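Local coordinates for putative DNA protection protein (Streptomyces coelicolor, PDB 4CYB) that probably oxidises and stores iron as a twelve-subunit, ferritin-like shell of the Dps family, at residues 14-19 and 80-85; 62-67 and 159-164; 104-107 and 111-114; 121-126 and 148-153. One frame throughout, in Å; residues are numbered along the deposited sequence.

Interaction 1. Residues 14-19 and 80-85; sequences VALTMD and QTLGGV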
loop_
_atom_site.group_PDB
_atom_site.type_symbol
_atom_site.label_atom_id
_atom_site.label_comp_id
_atom_site.label_asym_id
_atom_site.label_seq_id
_atom_site.Cartn_x
_atom_site.Cartn_y
_atom_site.Cartn_z
ATOM N N VAL J 14 37.226 5.576 -8.075
ATOM C CA VAL J 14 36.651 5.169 -6.785
ATOM C C VAL J 14 37.679 5.119 -5.620
ATOM O O VAL J 14 37.458 4.388 -4.640
ATOM C CB VAL J 14 35.835 3.854 -6.903
ATOM C CG1 VAL J 14 34.588 4.077 -7.787
ATOM C CG2 VAL J 14 36.707 2.711 -7.456
ATOM N N ALA J 15 38.776 5.898 -5.717
ATOM C CA ALA J 15 39.740 6.067 -4.592
ATOM C C ALA J 15 40.340 4.763 -4.077
ATOM O O ALA J 15 40.613 4.622 -2.880
ATOM C CB ALA J 15 39.095 6.806 -3.428
ATOM N N LEU J 16 40.440 3.771 -4.935
ATOM C CA LEU J 16 41.068 2.481 -4.548
ATOM C C LEU J 16 42.103 2.162 -5.623
ATOM O O LEU J 16 41.844 2.364 -6.828
ATOM C CB LEU J 16 39.994 1.361 -4.531
ATOM C CG LEU J 16 38.949 1.382 -3.396
ATOM C CD1 LEU J 16 37.942 0.264 -3.576
ATOM C CD2 LEU J 16 39.668 1.209 -2.058
ATOM N N THR J 17 43.286 1.667 -5.226
ATOM C CA THR J 17 44.321 1.308 -6.221
ATOM C C THR J 17 43.880 0.187 -7.203
ATOM O O THR J 17 43.061 -0.683 -6.875
ATOM C CB THR J 17 45.673 0.873 -5.549
ATOM O OG1 THR J 17 45.556 -0.470 -5.065
ATOM C CG2 THR J 17 46.067 1.755 -4.398
ATOM N N MET J 18 44.438 0.196 -8.412
ATOM C CA MET J 18 44.259 -0.870 -9.361
ATOM C C MET J 18 44.507 -2.266 -8.746
ATOM O O MET J 18 43.743 -3.196 -9.021
ATOM C CB MET J 18 45.132 -0.613 -10.608
ATOM C CG MET J 18 45.158 -1.717 -11.649
ATOM S SD MET J 18 46.458 -1.499 -12.932
ATOM C CE MET J 18 47.972 -1.285 -11.960
ATOM N N ASP J 19 45.537 -2.420 -7.891
ATOM C CA ASP J 19 45.799 -3.751 -7.312
ATOM C C ASP J 19 44.651 -4.181 -6.359
ATOM O O ASP J 19 44.243 -5.348 -6.360
ATOM C CB ASP J 19 47.073 -3.738 -6.455
ATOM C CG ASP J 19 48.354 -3.800 -7.288
ATOM O OD1 ASP J 19 48.298 -4.130 -8.497
ATOM O OD2 ASP J 19 49.425 -3.468 -6.721
ATOM N N GLN J 80 31.291 -4.413 -10.757
ATOM C CA GLN J 80 31.280 -3.345 -11.758
ATOM C C GLN J 80 31.732 -1.978 -11.184
ATOM O O GLN J 80 32.443 -1.210 -11.851
ATOM C CB GLN J 80 29.851 -3.211 -12.373
ATOM C CG GLN J 80 29.383 -4.519 -13.021
ATOM C CD GLN J 80 30.346 -5.006 -14.096
ATOM O OE1 GLN J 80 30.731 -6.145 -14.063
ATOM N NE2 GLN J 80 30.784 -4.130 -14.992
ATOM N N THR J 81 31.307 -1.696 -9.950
ATOM C CA THR J 81 31.663 -0.480 -9.269
ATOM C C THR J 81 33.203 -0.380 -9.106
ATOM O O THR J 81 33.758 0.733 -9.099
ATOM C CB THR J 81 31.009 -0.462 -7.868
ATOM O OG1 THR J 81 29.562 -0.374 -8.028
ATOM C CG2 THR J 81 31.535 0.752 -7.039
ATOM N N LEU J 82 33.865 -1.520 -8.973
ATOM C CA LEU J 82 35.352 -1.518 -8.843
ATOM C C LEU J 82 36.033 -1.485 -10.208
ATOM O O LEU J 82 37.274 -1.538 -10.274
ATOM C CB LEU J 82 35.779 -2.779 -8.053
ATOM C CG LEU J 82 35.243 -2.796 -6.618
ATOM C CD1 LEU J 82 35.428 -4.182 -6.024
ATOM C CD2 LEU J 82 35.934 -1.797 -5.702
ATOM N N GLY J 83 35.256 -1.403 -11.296
ATOM C CA GLY J 83 35.848 -1.311 -12.656
ATOM C C GLY J 83 36.075 -2.677 -13.275
ATOM O O GLY J 83 36.715 -2.788 -14.291
ATOM N N GLY J 84 35.611 -3.731 -12.604
ATOM C CA GLY J 84 35.839 -5.123 -13.063
ATOM C C GLY J 84 34.702 -5.647 -13.947
ATOM O O GLY J 84 33.843 -4.861 -14.444
ATOM N N VAL J 85 34.749 -6.945 -14.189
ATOM C CA VAL J 85 33.748 -7.654 -14.997
ATOM C C VAL J 85 33.126 -8.775 -14.193
ATOM O O VAL J 85 33.814 -9.782 -13.816
ATOM C CB VAL J 85 34.354 -8.167 -16.344
ATOM C CG1 VAL J 85 33.236 -8.747 -17.271
ATOM C CG2 VAL J 85 35.100 -7.005 -17.027
#

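Interaction 2. Residues 62-67 and 159-164; sequences DKHAGE and WFVAEH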
loop_
_atom_site.group_PDB
_atom_site.type_symbol
_atom_site.label_atom_id
_atom_site.label_comp_id
_atom_site.label_asym_id
_atom_site.label_seq_id
_atom_site.Cartn_x
_atom_site.Cartn_y
_atom_site.Cartn_z
ATOM N N ASP J 62 11.978 -20.992 -1.507
ATOM C CA ASP J 62 11.832 -19.785 -2.299
ATOM C C ASP J 62 12.249 -18.498 -1.568
ATOM O O ASP J 62 12.749 -17.568 -2.211
ATOM C CB ASP J 62 10.396 -19.653 -2.795
ATOM C CG ASP J 62 10.319 -19.022 -4.147
ATOM O OD1 ASP J 62 11.269 -19.166 -4.965
ATOM O OD2 ASP J 62 9.292 -18.410 -4.385
ATOM N N LYS J 63 12.019 -18.425 -0.248
ATOM C CA LYS J 63 12.387 -17.256 0.511
ATOM C C LYS J 63 13.918 -17.160 0.408
ATOM O O LYS J 63 14.474 -16.088 0.155
ATOM C CB LYS J 63 11.970 -17.461 1.963
ATOM C CG LYS J 63 12.430 -16.281 2.845
ATOM C CD LYS J 63 12.269 -16.671 4.312
ATOM C CE LYS J 63 12.563 -15.440 5.175
ATOM N NZ LYS J 63 14.023 -15.295 5.494
ATOM N N HIS J 64 14.595 -18.299 0.595
ATOM C CA HIS J 64 16.072 -18.257 0.510
ATOM C C HIS J 64 16.595 -17.956 -0.881
ATOM O O HIS J 64 17.560 -17.157 -1.018
ATOM C CB HIS J 64 16.726 -19.542 1.069
ATOM C CG HIS J 64 16.536 -19.717 2.512
ATOM N ND1 HIS J 64 17.189 -20.689 3.220
ATOM C CD2 HIS J 64 15.819 -18.974 3.435
ATOM C CE1 HIS J 64 16.839 -20.601 4.503
ATOM N NE2 HIS J 64 16.036 -19.531 4.649
ATOM N N ALA J 65 15.947 -18.494 -1.914
ATOM C CA ALA J 65 16.349 -18.187 -3.303
ATOM C C ALA J 65 16.236 -16.684 -3.563
ATOM O O ALA J 65 17.149 -16.092 -4.144
ATOM C CB ALA J 65 15.450 -18.933 -4.301
ATOM N N GLY J 66 15.119 -16.049 -3.165
ATOM C CA GLY J 66 14.955 -14.610 -3.397
ATOM C C GLY J 66 16.051 -13.803 -2.721
ATOM O O GLY J 66 16.563 -12.866 -3.277
ATOM N N GLU J 67 16.441 -14.219 -1.527
ATOM C CA GLU J 67 17.530 -13.530 -0.827
ATOM C C GLU J 67 18.876 -13.735 -1.525
ATOM O O GLU J 67 19.656 -12.759 -1.648
ATOM C CB GLU J 67 17.554 -14.008 0.634
ATOM C CG GLU J 67 16.374 -13.434 1.459
ATOM C CD GLU J 67 16.166 -14.173 2.806
ATOM O OE1 GLU J 67 16.941 -15.099 3.137
ATOM O OE2 GLU J 67 15.159 -13.889 3.522
ATOM N N TRP J 159 21.050 -21.928 9.347
ATOM C CA TRP J 159 20.281 -22.253 10.560
ATOM C C TRP J 159 18.891 -22.782 10.252
ATOM O O TRP J 159 18.513 -23.877 10.692
ATOM C CB TRP J 159 20.244 -21.044 11.538
ATOM C CG TRP J 159 19.284 -21.233 12.694
ATOM C CD1 TRP J 159 19.212 -22.287 13.575
ATOM C CD2 TRP J 159 18.195 -20.367 13.051
ATOM N NE1 TRP J 159 18.190 -22.110 14.468
ATOM C CE2 TRP J 159 17.515 -20.996 14.170
ATOM C CE3 TRP J 159 17.699 -19.146 12.548
ATOM C CZ2 TRP J 159 16.407 -20.405 14.800
ATOM C CZ3 TRP J 159 16.581 -18.555 13.200
ATOM C CH2 TRP J 159 15.962 -19.175 14.292
ATOM N N PHE J 160 18.147 -22.062 9.416
ATOM C CA PHE J 160 16.791 -22.444 9.053
ATOM C C PHE J 160 16.798 -23.789 8.362
ATOM O O PHE J 160 15.968 -24.637 8.681
ATOM C CB PHE J 160 16.138 -21.411 8.096
ATOM C CG PHE J 160 15.419 -20.275 8.799
ATOM C CD1 PHE J 160 16.119 -19.189 9.333
ATOM C CD2 PHE J 160 14.024 -20.248 8.855
ATOM C CE1 PHE J 160 15.446 -18.119 9.968
ATOM C CE2 PHE J 160 13.345 -19.176 9.453
ATOM C CZ PHE J 160 14.065 -18.109 10.017
ATOM N N VAL J 161 17.783 -24.058 7.520
ATOM C CA VAL J 161 17.791 -25.338 6.813
ATOM C C VAL J 161 18.172 -26.451 7.782
ATOM O O VAL J 161 17.534 -27.520 7.817
ATOM C CB VAL J 161 18.737 -25.322 5.574
ATOM C CG1 VAL J 161 18.884 -26.713 4.939
ATOM C CG2 VAL J 161 18.164 -24.366 4.491
ATOM N N ALA J 162 19.207 -26.195 8.559
ATOM C CA ALA J 162 19.765 -27.236 9.455
ATOM C C ALA J 162 18.776 -27.728 10.485
ATOM O O ALA J 162 18.766 -28.944 10.833
ATOM C CB ALA J 162 21.036 -26.727 10.133
ATOM N N GLU J 163 17.916 -26.835 10.977
ATOM C CA GLU J 163 16.890 -27.244 11.954
ATOM C C GLU J 163 15.909 -28.248 11.421
ATOM O O GLU J 163 15.410 -29.057 12.190
ATOM C CB GLU J 163 16.144 -26.032 12.603
ATOM C CG GLU J 163 16.978 -25.078 13.448
ATOM C CD GLU J 163 17.818 -25.728 14.559
ATOM O OE1 GLU J 163 17.701 -26.936 14.868
ATOM O OE2 GLU J 163 18.588 -24.980 15.153
ATOM N N HIS J 164 15.634 -28.240 10.115
ATOM C CA HIS J 164 14.745 -29.232 9.501
ATOM C C HIS J 164 15.322 -30.635 9.433
ATOM O O HIS J 164 14.569 -31.584 9.283
ATOM C CB HIS J 164 14.341 -28.821 8.099
ATOM C CG HIS J 164 13.465 -27.612 8.100
ATOM N ND1 HIS J 164 12.107 -27.672 8.134
ATOM C CD2 HIS J 164 13.803 -26.280 8.133
ATOM C CE1 HIS J 164 11.612 -26.386 8.201
ATOM N NE2 HIS J 164 12.643 -25.559 8.160
#

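Interaction 3. Residues 104-107 and 111-114; sequences DGVE and SMLS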
loop_
_atom_site.group_PDB
_atom_site.type_symbol
_atom_site.label_atom_id
_atom_site.label_comp_id
_atom_site.label_asym_id
_atom_site.label_seq_id
_atom_site.Cartn_x
_atom_site.Cartn_y
_atom_site.Cartn_z
ATOM N N ASP J 104 21.195 -34.877 -11.674
ATOM C CA ASP J 104 20.175 -34.207 -12.560
ATOM C C ASP J 104 18.761 -34.450 -12.071
ATOM O O ASP J 104 17.863 -33.608 -12.293
ATOM C CB ASP J 104 20.265 -34.782 -13.954
ATOM C CG ASP J 104 21.548 -34.395 -14.663
ATOM O OD1 ASP J 104 22.237 -33.488 -14.186
ATOM O OD2 ASP J 104 21.865 -34.993 -15.718
ATOM N N GLY J 105 18.566 -35.603 -11.427
ATOM C CA GLY J 105 17.221 -36.018 -10.988
ATOM C C GLY J 105 16.872 -35.581 -9.564
ATOM O O GLY J 105 17.416 -34.577 -9.027
ATOM N N VAL J 106 15.929 -36.298 -8.970
ATOM C CA VAL J 106 15.378 -35.930 -7.643
ATOM C C VAL J 106 16.057 -36.748 -6.561
ATOM O O VAL J 106 16.006 -37.985 -6.608
ATOM C CB VAL J 106 13.861 -36.194 -7.596
ATOM C CG1 VAL J 106 13.245 -35.724 -6.271
ATOM C CG2 VAL J 106 13.159 -35.522 -8.767
ATOM N N GLU J 107 16.748 -36.074 -5.631
ATOM C CA GLU J 107 17.360 -36.728 -4.445
ATOM C C GLU J 107 16.364 -36.907 -3.321
ATOM O O GLU J 107 15.265 -36.329 -3.354
ATOM C CB GLU J 107 18.506 -35.834 -3.900
ATOM C CG GLU J 107 19.721 -35.651 -4.835
ATOM C CD GLU J 107 20.424 -34.299 -4.581
ATOM O OE1 GLU J 107 19.990 -33.249 -5.130
ATOM O OE2 GLU J 107 21.401 -34.254 -3.805
ATOM N N SER J 111 18.830 -35.326 1.811
ATOM C CA SER J 111 20.049 -35.070 1.009
ATOM C C SER J 111 20.041 -33.724 0.323
ATOM O O SER J 111 21.103 -33.108 0.169
ATOM C CB SER J 111 20.261 -36.127 -0.074
ATOM O OG SER J 111 20.423 -37.370 0.594
ATOM N N MET J 112 18.867 -33.307 -0.132
ATOM C CA MET J 112 18.776 -31.957 -0.730
ATOM C C MET J 112 19.191 -30.956 0.350
ATOM O O MET J 112 19.987 -30.052 0.078
ATOM C CB MET J 112 17.339 -31.643 -1.185
ATOM C CG MET J 112 16.723 -32.577 -2.211
ATOM S SD MET J 112 15.003 -31.998 -2.489
ATOM C CE MET J 112 14.610 -32.993 -3.954
ATOM N N LEU J 113 18.634 -31.086 1.574
ATOM C CA LEU J 113 18.915 -30.111 2.645
ATOM C C LEU J 113 20.417 -30.137 2.982
ATOM O O LEU J 113 21.042 -29.089 3.173
ATOM C CB LEU J 113 18.082 -30.388 3.912
ATOM C CG LEU J 113 16.549 -30.334 3.674
ATOM C CD1 LEU J 113 15.786 -30.481 4.973
ATOM C CD2 LEU J 113 16.174 -28.984 3.059
ATOM N N SER J 114 20.978 -31.337 3.091
ATOM C CA SER J 114 22.443 -31.462 3.364
ATOM C C SER J 114 23.322 -30.798 2.298
ATOM O O SER J 114 24.349 -30.186 2.648
ATOM C CB SER J 114 22.811 -32.941 3.461
ATOM O OG SER J 114 22.257 -33.420 4.665
#

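Interaction 4. Residues 121-126 and 148-153; sequences ELILTE and SEVLRT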
loop_
_atom_site.group_PDB
_atom_site.type_symbol
_atom_site.label_atom_id
_atom_site.label_comp_id
_atom_site.label_asym_id
_atom_site.label_seq_id
_atom_site.Cartn_x
_atom_site.Cartn_y
_atom_site.Cartn_z
ATOM N N GLU J 121 28.273 -23.687 3.781
ATOM C CA GLU J 121 29.545 -23.774 4.521
ATOM C C GLU J 121 30.740 -23.379 3.636
ATOM O O GLU J 121 31.666 -22.689 4.111
ATOM C CB GLU J 121 29.752 -25.171 5.144
ATOM C CG GLU J 121 30.948 -25.179 6.112
ATOM C CD GLU J 121 30.649 -25.812 7.474
ATOM O OE1 GLU J 121 30.013 -26.901 7.500
ATOM O OE2 GLU J 121 31.042 -25.218 8.521
ATOM N N LEU J 122 30.723 -23.826 2.373
ATOM C CA LEU J 122 31.735 -23.463 1.380
ATOM C C LEU J 122 31.851 -21.939 1.205
ATOM O O LEU J 122 32.953 -21.331 1.330
ATOM C CB LEU J 122 31.377 -24.147 0.054
ATOM C CG LEU J 122 32.383 -24.102 -1.060
ATOM C CD1 LEU J 122 32.233 -25.342 -1.959
ATOM C CD2 LEU J 122 32.282 -22.774 -1.822
ATOM N N ILE J 123 30.696 -21.295 0.930
ATOM C CA ILE J 123 30.605 -19.850 0.810
ATOM C C ILE J 123 31.008 -19.122 2.101
ATOM O O ILE J 123 31.770 -18.148 2.046
ATOM C CB ILE J 123 29.160 -19.455 0.341
ATOM C CG1 ILE J 123 28.963 -20.008 -1.078
ATOM C CG2 ILE J 123 29.004 -17.934 0.325
ATOM C CD1 ILE J 123 27.520 -19.866 -1.631
ATOM N N LEU J 124 30.554 -19.599 3.255
ATOM C CA LEU J 124 30.920 -18.951 4.574
ATOM C C LEU J 124 32.472 -19.013 4.781
ATOM O O LEU J 124 33.091 -17.996 5.142
ATOM C CB LEU J 124 30.187 -19.633 5.748
ATOM C CG LEU J 124 28.689 -19.292 5.807
ATOM C CD1 LEU J 124 27.985 -20.121 6.852
ATOM C CD2 LEU J 124 28.468 -17.810 6.157
ATOM N N THR J 125 33.073 -20.156 4.456
ATOM C CA THR J 125 34.554 -20.288 4.613
ATOM C C THR J 125 35.304 -19.282 3.715
ATOM O O THR J 125 36.187 -18.543 4.166
ATOM C CB THR J 125 34.971 -21.742 4.354
ATOM O OG1 THR J 125 34.295 -22.569 5.315
ATOM C CG2 THR J 125 36.498 -21.912 4.513
ATOM N N GLU J 126 34.881 -19.204 2.463
ATOM C CA GLU J 126 35.421 -18.247 1.491
ATOM C C GLU J 126 35.208 -16.806 1.931
ATOM O O GLU J 126 36.083 -15.972 1.775
ATOM C CB GLU J 126 34.730 -18.415 0.139
ATOM C CG GLU J 126 35.285 -19.558 -0.676
ATOM C CD GLU J 126 36.284 -19.147 -1.745
ATOM O OE1 GLU J 126 36.742 -17.945 -1.817
ATOM O OE2 GLU J 126 36.607 -20.080 -2.526
ATOM N N SER J 148 28.284 -7.984 6.071
ATOM C CA SER J 148 26.958 -7.623 6.593
ATOM C C SER J 148 25.886 -8.279 5.752
ATOM O O SER J 148 24.763 -8.539 6.231
ATOM C CB SER J 148 26.733 -6.091 6.607
ATOM O OG SER J 148 26.713 -5.676 5.261
ATOM N N GLU J 149 26.211 -8.552 4.506
ATOM C CA GLU J 149 25.236 -9.185 3.608
ATOM C C GLU J 149 25.480 -10.662 3.314
ATOM O O GLU J 149 24.626 -11.488 3.650
ATOM C CB GLU J 149 25.120 -8.365 2.324
ATOM C CG GLU J 149 24.744 -6.940 2.730
ATOM C CD GLU J 149 24.439 -6.020 1.591
ATOM O OE1 GLU J 149 23.713 -6.443 0.665
ATOM O OE2 GLU J 149 24.920 -4.866 1.634
ATOM N N VAL J 150 26.614 -10.987 2.662
ATOM C CA VAL J 150 26.867 -12.352 2.229
ATOM C C VAL J 150 26.951 -13.268 3.427
ATOM O O VAL J 150 26.240 -14.261 3.519
ATOM C CB VAL J 150 28.101 -12.489 1.320
ATOM C CG1 VAL J 150 28.210 -13.950 0.853
ATOM C CG2 VAL J 150 27.952 -11.573 0.098
ATOM N N LEU J 151 27.847 -12.936 4.351
ATOM C CA LEU J 151 28.062 -13.791 5.516
ATOM C C LEU J 151 26.833 -13.923 6.377
ATOM O O LEU J 151 26.378 -15.038 6.646
ATOM C CB LEU J 151 29.237 -13.256 6.344
ATOM C CG LEU J 151 29.772 -14.217 7.401
ATOM C CD1 LEU J 151 30.734 -15.220 6.751
ATOM C CD2 LEU J 151 30.546 -13.411 8.437
ATOM N N ARG J 152 26.281 -12.798 6.808
ATOM C CA ARG J 152 25.148 -12.879 7.679
ATOM C C ARG J 152 23.933 -13.580 7.058
ATOM O O ARG J 152 23.211 -14.332 7.746
ATOM C CB ARG J 152 24.780 -11.507 8.190
ATOM C CG ARG J 152 25.799 -11.100 9.299
ATOM C CD ARG J 152 25.397 -9.810 9.965
ATOM N NE ARG J 152 24.094 -9.904 10.643
ATOM C CZ ARG J 152 23.406 -8.825 11.037
ATOM N NH1 ARG J 152 23.904 -7.618 10.835
ATOM N NH2 ARG J 152 22.210 -8.957 11.641
ATOM N N THR J 153 23.678 -13.320 5.777
ATOM C CA THR J 153 22.563 -14.034 5.137
ATOM C C THR J 153 22.782 -15.529 5.039
ATOM O O THR J 153 21.868 -16.300 5.323
ATOM C CB THR J 153 22.282 -13.546 3.696
ATOM O OG1 THR J 153 21.928 -12.179 3.785
ATOM C CG2 THR J 153 21.135 -14.323 3.076
#

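Interaction 1. Residues 14-19 and 80-85
A Schellman motif finishes helix 54-81 of this ferritin-like subunit, and just before it Thr81 and Leu82 receive Val14 and Leu16 from the loop that leads into helix 18-48. Gly83 ends the helix with a positive phi of 90°, and its N bonds back to Gln80 O at 2.9 Å. A side chain there would press on the carbonyl O of Leu82. Thr17, at the N-cap position, starts the other helix.

No hydrogen bond joins the two segments; the contact is small, made of methyl groups against a carbonyl oxygen and against another methyl. Val14 lays both its methyls against the backbone, CG1 coming to 3.7 Å and CG2 to 3.9 Å from Thr81 O. Thr81 OG1 is turned to its own helix, hydrogen-bonded to the backbone O of Glu77, an iron ligand one turn back. Leu82 does not start out aimed at the loop, but with CG opposite the carbonyl carbon (chi1 -63°) its branched end comes round to Leu16. Ser24, Cys25 and Leu28 of helix 18-48 also pack on Leu82, while His128 of the second subunit touches Leu16. The two leucines meet obliquely by single methyls, Leu16 CD1 lying 3.6 Å from Leu82 CD2.

Interaction 2. Residues 62-67 and 159-164
Lys63 NZ makes the shortest polar bond here, a 2.7 Å salt bridge to Glu67 OE2, one turn along the same helix, on the syn side of the carboxylate. The ammonium group so held lies roughly over the ring of Phe160 on the other segment, but at 5.6 Å from the centroid this cation-pi approach is at most a weak attraction.

The real contact is made by His64, which points its imidazole edge-on at the helix opposite. CE1 leads: it comes to 3.7 Å from Phe160 CB, which lies in the ring plane, and to 4.0 Å from Val161 CG2. The methyl is equally close to ND1, and with chi1 at 173° it is CG1 of Val161 that points away from the backbone N, leaving CG2 to meet the imidazole. ND1 is hydrogen-bonded to Tyr42 OH, which would fix the rotation of the ring with its edge against the two side chains. An alanine at His64 would probably leave Tyr42 OH without this partner and open a gap beside Phe160 CB and Val161 CG2.

Gln157 NE2 ties the helices further, bonding both His64 O and Glu67 OE1. Within the four-helix bundle the contact thus joins helix 54-81 to helix 140-164; Tyr42 of helix 18-48 and Leu113 and Leu117 of helix 109-136 pack on Val161, and Phe54 and His58 of the fourth subunit stack edge-to-face on Phe160.

Interaction 3. Residues 104-107 and 111-114
The chain turns sharply between Glu107 and Met112, bringing their CA atoms to 6.2 Å, as the short, weakly bonded strand 106-107 gives way to helix 109-136. This strand-to-helix turn leads into a long helix of the ferritin-like bundle, and at Val106 the strand pairs antiparallel with one of the third subunit, so the turn stands at a subunit boundary.

Met112 touches both strand residues. Its CG starts opposite the carbonyl carbon (chi1 -59°), and the chain then runs extended through chi2 and chi3, reaching back from the helix to the strand. The terminal CE touches Val106 CG1 at 3.8 Å, the two side chains meeting at a slant. Nearer its root, Met112 CG packs 4.1 Å from Glu107 CB, while Tyr45 and Leu48 of helix 18-48 also press on the methionine. An alanine in place of Met112 would probably open a gap beside Val106 CG1 and Leu48, leaving the strand less firmly packed against the helix.

Glu107 sets its CB 4.2 Å from Ser111 CB and spends its carboxylate on others: OE1 is hydrogen-bonded to Tyr45 OH and OE2 forms a salt bridge with Arg115 NE, one turn further along the helix than Ser111. Its two oxygens are thereby divided between two helices, which is likely to keep the buried group charged. The backbone of the same residue fares differently: Glu107 O is buried here with no polar partner, and the Met112 CE methyl sits against it at 3.5 Å.

Interaction 4. Residues 121-126 and 148-153
Between residues 121-126 and 148-153 the contact is apolar packing, and Leu124 and Leu151 form its tightest point. Their side chains meet at about a right angle, Leu124 CD2 lying 3.5 Å from Leu151 CD1, closer than two methyls usually come. The same Leu124 methyl also rests on the backbone, 3.5 Å from Leu151 O. Leu151 CG points away from its backbone N (chi1 -167°), and this sends CD1 across toward the other helix. A looser pair lies alongside: Ile123 CG2 meets Val150 CG1 at 4.1 Å, again nearly at right angles.

These residues belong to the inside of the ferritin-like four-helix bundle, here between helices 109-136 and 140-164. Leu38 of helix 18-48 packs on Ile123, and Val31 of that helix and Val75 of helix 54-81 pack on Val150. Helix 140-164 widens into a pi-type turn at 148-151.

Hydrogen bonds stay within each helix. Thr125 gives both OG1 (2.9 Å) and its backbone N to Glu121 O, from opposite faces of the carbonyl plane. Thr153 repeats the pattern on Glu149 O, with OG1 at 2.8 Å.

Some charged groups pair with other chains, while Glu126 OE2 bridges to Lys30 of helix 18-48. Arg152 forms salt bridges with Glu149 and Asp144 of the fifth subunit, and Glu149 OE2 takes Arg152 NH2 of the second subunit.

How the interactions relate
Interactions 2 and 4 share helix 140-164, their centres 14 Å apart, and touch where Thr153 CG2 packs 4.3 Å from Glu67 OE1. Interaction 3 joins interaction 2 through Leu113, whose O lies 3.7 Å from Val161 CG1. Interaction 1 stands off at the other end of the bundle: its centre is 33 Å from that of interaction 2, though both use helix 54-81. That helix also carries the iron ligands Asp73 and Glu77, and the Thr81 side chain is about 10 Å from the bound iron(III). His46, an iron-binding residue that holds no iron in this chain, lies about 9 Å, side chain to side chain, from both His64 and Met112. Between subunits, Glu121 OE2 of one is hydrogen-bonded to Ala15 N of another, linking interactions 4 and 1.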